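Local coordinates for putative short-chain dehydrogenase/reductase (Burkholderia xenovorans, PDB 5JY1), which binds NAD and, judging by its family, probably acts as an oxidoreductase, perhaps reducing 3-oxoacyl groups on acyl carrier protein, at residues T166-A169 with G170-G173; S151-T154 with E155-A158. One frame throughout, in Å; residues are numbered along the deposited sequence. Where two conformers were deposited one is given.

Contact 1: T166-A169 with G170-G173; sequences TAKA and GIVG. With NAD (nicotinamide-adenine-dinucleotide), chain E.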
loop_
_atom_site.group_PDB
_atom_site.type_symbol
_atom_site.label_atom_id
_atom_site.label_comp_id
_atom_site.label_asym_id
_atom_site.label_seq_id
_atom_site.Cartn_x
_atom_site.Cartn_y
_atom_site.Cartn_z
ATOM N N THR A 166 -8.353 -9.057 11.860
ATOM C CA THR A 166 -9.410 -9.260 10.876
ATOM C C THR A 166 -10.463 -8.162 10.960
ATOM O O THR A 166 -10.831 -7.559 9.946
ATOM C CB THR A 166 -10.033 -10.635 11.103
ATOM O OG1 THR A 166 -9.028 -11.635 10.880
ATOM C CG2 THR A 166 -11.210 -10.869 10.163
ATOM N N ALA A 167 -10.951 -7.881 12.170
ATOM C CA ALA A 167 -12.010 -6.883 12.325
ATOM C C ALA A 167 -11.519 -5.489 11.952
ATOM O O ALA A 167 -12.222 -4.743 11.258
ATOM C CB ALA A 167 -12.541 -6.898 13.757
ATOM N N LYS A 168 -10.308 -5.127 12.384
ATOM C CA LYS A 168 -9.789 -3.795 12.076
ATOM C C LYS A 168 -9.446 -3.649 10.595
ATOM O O LYS A 168 -9.546 -2.546 10.041
ATOM C CB LYS A 168 -8.572 -3.486 12.956
ATOM C CG LYS A 168 -8.874 -3.307 14.455
ATOM C CD LYS A 168 -9.780 -2.108 14.707
ATOM C CE LYS A 168 -9.678 -1.639 16.158
ATOM N NZ LYS A 168 -10.428 -0.361 16.380
ATOM N N ALA A 169 -9.070 -4.742 9.925
ATOM C CA ALA A 169 -8.940 -4.683 8.473
ATOM C C ALA A 169 -10.288 -4.390 7.819
ATOM O O ALA A 169 -10.370 -3.584 6.881
ATOM C CB ALA A 169 -8.351 -5.995 7.940
ATOM N N GLY A 170 -11.356 -5.031 8.303
ATOM C CA GLY A 170 -12.689 -4.703 7.815
ATOM C C GLY A 170 -13.020 -3.227 7.954
ATOM O O GLY A 170 -13.661 -2.638 7.075
ATOM N N ILE A 171 -12.574 -2.606 9.050
ATOM C CA ILE A 171 -12.806 -1.176 9.265
ATOM C C ILE A 171 -12.233 -0.359 8.113
ATOM O O ILE A 171 -12.826 0.634 7.676
ATOM C CB ILE A 171 -12.203 -0.735 10.614
ATOM C CG1 ILE A 171 -12.937 -1.393 11.778
ATOM C CG2 ILE A 171 -12.238 0.787 10.748
ATOM C CD1 ILE A 171 -14.328 -0.857 11.985
ATOM N N VAL A 172 -11.057 -0.751 7.612
ATOM C CA VAL A 172 -10.459 -0.020 6.496
ATOM C C VAL A 172 -11.323 -0.132 5.244
ATOM O O VAL A 172 -11.539 0.857 4.531
ATOM C CB VAL A 172 -9.019 -0.509 6.240
ATOM C CG1 VAL A 172 -8.440 0.182 5.010
ATOM C CG2 VAL A 172 -8.145 -0.253 7.462
ATOM N N GLY A 173 -11.835 -1.332 4.955
ATOM C CA GLY A 173 -12.714 -1.477 3.806
ATOM C C GLY A 173 -13.979 -0.648 3.940
ATOM O O GLY A 173 -14.438 -0.038 2.972
HETATM P PA NAD E . -8.637 1.543 25.908
HETATM O O1A NAD E . -8.752 0.097 26.285
HETATM O O2A NAD E . -7.626 2.311 26.747
HETATM O O5B NAD E . -10.123 2.303 25.992
HETATM C C5B NAD E . -11.198 1.607 25.466
HETATM C C4B NAD E . -12.517 2.407 25.820
HETATM O O4B NAD E . -13.512 1.831 25.234
HETATM C C3B NAD E . -12.776 2.273 27.361
HETATM O O3B NAD E . -13.081 3.521 27.904
HETATM C C2B NAD E . -13.950 1.325 27.425
HETATM O O2B NAD E . -14.710 1.487 28.720
HETATM C C1B NAD E . -14.648 1.684 26.364
HETATM N N9A NAD E . -15.571 0.639 25.962
HETATM C C8A NAD E . -15.335 -0.675 25.995
HETATM N N7A NAD E . -16.414 -1.293 25.559
HETATM C C5A NAD E . -17.323 -0.363 25.254
HETATM C C6A NAD E . -18.625 -0.484 24.764
HETATM N N6A NAD E . -19.499 -1.585 24.383
HETATM N N1A NAD E . -19.341 0.600 24.538
HETATM C C2A NAD E . -18.801 1.839 24.788
HETATM N N3A NAD E . -17.542 1.968 25.272
HETATM C C4A NAD E . -16.803 0.835 25.498
HETATM O O3 NAD E . -8.230 1.613 24.310
HETATM P PN NAD E . -7.047 2.478 23.592
HETATM O O1N NAD E . -5.710 1.804 23.857
HETATM O O2N NAD E . -6.983 3.944 24.060
HETATM O O5D NAD E . -7.336 2.387 21.964
HETATM C C5D NAD E . -8.399 3.160 21.410
HETATM C C4D NAD E . -8.537 2.856 19.881
HETATM O O4D NAD E . -7.344 2.903 19.291
HETATM C C3D NAD E . -9.041 1.420 19.707
HETATM O O3D NAD E . -9.866 1.321 18.646
HETATM C C2D NAD E . -7.739 0.624 19.451
HETATM O O2D NAD E . -8.116 -0.646 18.776
HETATM C C1D NAD E . -7.029 1.439 18.699
HETATM N N1N NAD E . -5.598 1.201 18.801
HETATM C C2N NAD E . -4.894 1.635 19.881
HETATM C C3N NAD E . -3.520 1.403 19.980
HETATM C C7N NAD E . -2.728 1.877 21.177
HETATM O O7N NAD E . -1.508 1.836 21.170
HETATM N N7N NAD E . -3.393 2.370 22.318
HETATM C C4N NAD E . -2.877 0.728 18.975
HETATM C C5N NAD E . -3.570 0.300 17.898
HETATM C C6N NAD E . -4.949 0.541 17.804
#

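Contact 2: S151-T154 with E155-A158; sequences SIDT and ETGA. With NAD (nicotinamide-adenine-dinucleotide), chain E.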
loop_
_atom_site.group_PDB
_atom_site.type_symbol
_atom_site.label_atom_id
_atom_site.label_comp_id
_atom_site.label_asym_id
_atom_site.label_seq_id
_atom_site.Cartn_x
_atom_site.Cartn_y
_atom_site.Cartn_z
ATOM N N SER A 151 -5.433 -0.439 13.091
ATOM C CA SER A 151 -4.207 -0.726 13.812
ATOM C C SER A 151 -3.119 -1.180 12.854
ATOM O O SER A 151 -3.385 -1.853 11.852
ATOM C CB SER A 151 -4.424 -1.801 14.887
ATOM O OG SER A 151 -3.191 -2.140 15.514
ATOM N N ILE A 152 -1.880 -0.824 13.197
ATOM C CA ILE A 152 -0.709 -1.356 12.507
ATOM C C ILE A 152 -0.683 -2.880 12.553
ATOM O O ILE A 152 -0.088 -3.516 11.674
ATOM C CB ILE A 152 0.574 -0.744 13.118
ATOM C CG1 ILE A 152 1.810 -1.132 12.309
ATOM C CG2 ILE A 152 0.758 -1.208 14.554
ATOM C CD1 ILE A 152 3.061 -0.447 12.784
ATOM N N ASP A 153 -1.337 -3.488 13.555
ATOM C CA ASP A 153 -1.398 -4.949 13.627
ATOM C C ASP A 153 -2.065 -5.557 12.398
ATOM O O ASP A 153 -1.768 -6.708 12.042
ATOM C CB ASP A 153 -2.154 -5.391 14.885
ATOM C CG ASP A 153 -1.356 -5.194 16.169
ATOM O OD1 ASP A 153 -0.166 -4.794 16.128
ATOM O OD2 ASP A 153 -1.934 -5.482 17.236
ATOM N N THR A 154 -2.990 -4.827 11.755
ATOM C CA THR A 154 -3.640 -5.343 10.548
ATOM C C THR A 154 -2.676 -5.446 9.387
ATOM O O THR A 154 -2.968 -6.159 8.419
ATOM C CB THR A 154 -4.800 -4.453 10.090
ATOM O OG1 THR A 154 -4.279 -3.204 9.597
ATOM C CG2 THR A 154 -5.750 -4.179 11.221
ATOM N N GLU A 155 -1.568 -4.714 9.443
ATOM C CA GLU A 155 -0.587 -4.683 8.374
ATOM C C GLU A 155 0.599 -5.598 8.639
ATOM O O GLU A 155 1.204 -6.108 7.686
ATOM C CB GLU A 155 -0.116 -3.233 8.164
ATOM C CG GLU A 155 -1.235 -2.361 7.603
ATOM C CD GLU A 155 -1.114 -0.878 7.913
ATOM O OE1 GLU A 155 -0.342 -0.502 8.821
ATOM O OE2 GLU A 155 -1.838 -0.089 7.258
ATOM N N THR A 156 0.937 -5.832 9.906
ATOM C CA THR A 156 1.991 -6.784 10.237
ATOM C C THR A 156 1.453 -8.184 10.477
ATOM O O THR A 156 2.252 -9.117 10.615
ATOM C CB THR A 156 2.774 -6.348 11.486
ATOM O OG1 THR A 156 1.915 -6.406 12.637
ATOM C CG2 THR A 156 3.296 -4.927 11.341
ATOM N N GLY A 157 0.128 -8.349 10.551
ATOM C CA GLY A 157 -0.447 -9.621 10.958
ATOM C C GLY A 157 0.026 -10.018 12.342
ATOM O O GLY A 157 0.464 -11.150 12.555
ATOM N N ALA A 158 -0.044 -9.087 13.291
ATOM C CA ALA A 158 0.601 -9.283 14.583
ATOM C C ALA A 158 0.126 -10.565 15.261
ATOM O O ALA A 158 -1.070 -10.875 15.276
ATOM C CB ALA A 158 0.334 -8.084 15.492
HETATM P PA NAD E . -8.637 1.543 25.908
HETATM O O1A NAD E . -8.752 0.097 26.285
HETATM O O2A NAD E . -7.626 2.311 26.747
HETATM O O5B NAD E . -10.123 2.303 25.992
HETATM C C5B NAD E . -11.198 1.607 25.466
HETATM C C4B NAD E . -12.517 2.407 25.820
HETATM O O4B NAD E . -13.512 1.831 25.234
HETATM C C3B NAD E . -12.776 2.273 27.361
HETATM O O3B NAD E . -13.081 3.521 27.904
HETATM C C2B NAD E . -13.950 1.325 27.425
HETATM O O2B NAD E . -14.710 1.487 28.720
HETATM C C1B NAD E . -14.648 1.684 26.364
HETATM N N9A NAD E . -15.571 0.639 25.962
HETATM C C8A NAD E . -15.335 -0.675 25.995
HETATM N N7A NAD E . -16.414 -1.293 25.559
HETATM C C5A NAD E . -17.323 -0.363 25.254
HETATM C C6A NAD E . -18.625 -0.484 24.764
HETATM N N6A NAD E . -19.499 -1.585 24.383
HETATM N N1A NAD E . -19.341 0.600 24.538
HETATM C C2A NAD E . -18.801 1.839 24.788
HETATM N N3A NAD E . -17.542 1.968 25.272
HETATM C C4A NAD E . -16.803 0.835 25.498
HETATM O O3 NAD E . -8.230 1.613 24.310
HETATM P PN NAD E . -7.047 2.478 23.592
HETATM O O1N NAD E . -5.710 1.804 23.857
HETATM O O2N NAD E . -6.983 3.944 24.060
HETATM O O5D NAD E . -7.336 2.387 21.964
HETATM C C5D NAD E . -8.399 3.160 21.410
HETATM C C4D NAD E . -8.537 2.856 19.881
HETATM O O4D NAD E . -7.344 2.903 19.291
HETATM C C3D NAD E . -9.041 1.420 19.707
HETATM O O3D NAD E . -9.866 1.321 18.646
HETATM C C2D NAD E . -7.739 0.624 19.451
HETATM O O2D NAD E . -8.116 -0.646 18.776
HETATM C C1D NAD E . -7.029 1.439 18.699
HETATM N N1N NAD E . -5.598 1.201 18.801
HETATM C C2N NAD E . -4.894 1.635 19.881
HETATM C C3N NAD E . -3.520 1.403 19.980
HETATM C C7N NAD E . -2.728 1.877 21.177
HETATM O O7N NAD E . -1.508 1.836 21.170
HETATM N N7N NAD E . -3.393 2.370 22.318
HETATM C C4N NAD E . -2.877 0.728 18.975
HETATM C C5N NAD E . -3.570 0.300 17.898
HETATM C C6N NAD E . -4.949 0.541 17.804
#

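Contact 1: T166-A169 with G170-G173
Gly-170 and Ile-171 donate their backbone N-H groups to the turn before them. Gly-170 N bonds to Thr-166 O at 3.1 Å. Ile-171 N reaches Ala-167 O at the same 3.1 Å. The next bonds are weak. Val-172 N is 3.4 Å from Lys-168 O, a weak bond. It makes a second weak bond, 3.0 Å long, to Ala-169 O. That oxygen also takes a weak bond from Gly-173 N at 3.3 Å, so two N-H groups share it. Further along the helix, Ile-171 O accepts from Thr-175 OG1, and Gly-173 O from Ser-177 OG.

Two polar side chains find their partners beyond the turn. Thr-166 OG1 is bonded to Gly-162 O. Lys-168 NZ donates to NAD O3D, a ribose hydroxyl, at 2.9 Å, and is also bonded to Phe-149 O. Two acceptors, one on the protein and one on the cofactor, therefore fix this amine. The chain bends at chi2 (-63°) and then runs extended, carrying NZ away from the helix to the ribose. Just short of the amine, CE lies 3.2 Å from NAD O2D, so the lysine end spans both hydroxyls of this ribose.

The other side chains here are short or branched. Ala-167 rests on Thr-119 and Leu-120 of helix 113-141. Val-172 CB sits 3.4 Å from Ala-169 O, close to the shared acceptor. Thr-166 packs on Leu-174 of the second subunit, and Ala-169 on Ala-169 of the second subunit. The helix thus presents Lys-168 to the cofactor, and Thr-166 and Ala-169 to the second subunit. Tyr-164 and Lys-168 have the spacing of the YxxxK motif of short-chain dehydrogenases/reductases, and both bind NAD here.

Contact 2: S151-T154 with E155-A158
Ile-152 O accepts two backbone N-H groups from the following residues. Thr-156 N lies 3.1 Å from it and approaches nearly end-on to the carbonyl. Glu-155 N is closer to Ile-152 O, at 2.9 Å, but comes from above the carbonyl plane. Ser-151 O also has two donors, Thr-154 N and Thr-154 OG1, the latter at 2.8 Å. Thr-154 holds OG1 between its backbone N and carbonyl carbon (chi1 69°), which turns the hydroxyl back toward Ser-151. Ser-151 OG accepts from Asp-153 N at 3.0 Å. This is a capping bond, in the form of an ST turn. The same OG lies 3.4 Å from NAD C5N, beside the nicotinamide ring.

At the other end, Gly-157 leaves helical geometry with a positive phi of 59°. Ala-158 N then bonds back to Asp-153 O at 3.2 Å, in the carbonyl plane. This six-to-one bond closes the C-terminal end of the short helix around Gly-157. It sets the Ala-158 methyl over the face of the Asp-153 carboxylate, with CB 3.4 Å from CG. OD2 of that carboxylate is bonded to His-161 ND1. Glu-155 crosses Ile-152 at about a right angle, and its OE1 is bonded to His-252 NE2. Thr-154 O accepts from Arg-176 of the second subunit.

The short helix 153-156 follows strand 144-149 and precedes helix 162-182. Ser-151 and Asp-153 touch Tyr-164 of that longer helix, and Glu-155 reaches strand 250-253.

Overall arrangement
Contact 2 comes first along the chain and contact 1 follows, with no overlap. Helix 153-156 and helix 162-182 are consecutive, and the two centres are 11 Å apart on the same side of the chain's centre. They meet directly where Thr-154 CG2 packs 3.4 Å from Lys-168 CB. Both belong to the Rossmann-type fold, with its parallel sheet of seven strands, and both touch NAD and the second subunit. Contact 2 borders the nicotinamide and contact 1 grips the adjoining ribose. Ser-151, Tyr-164 and Lys-168 fall where the family's conserved Ser-Tyr-Lys set would lie, consistent with a shared reaction site beside the cofactor.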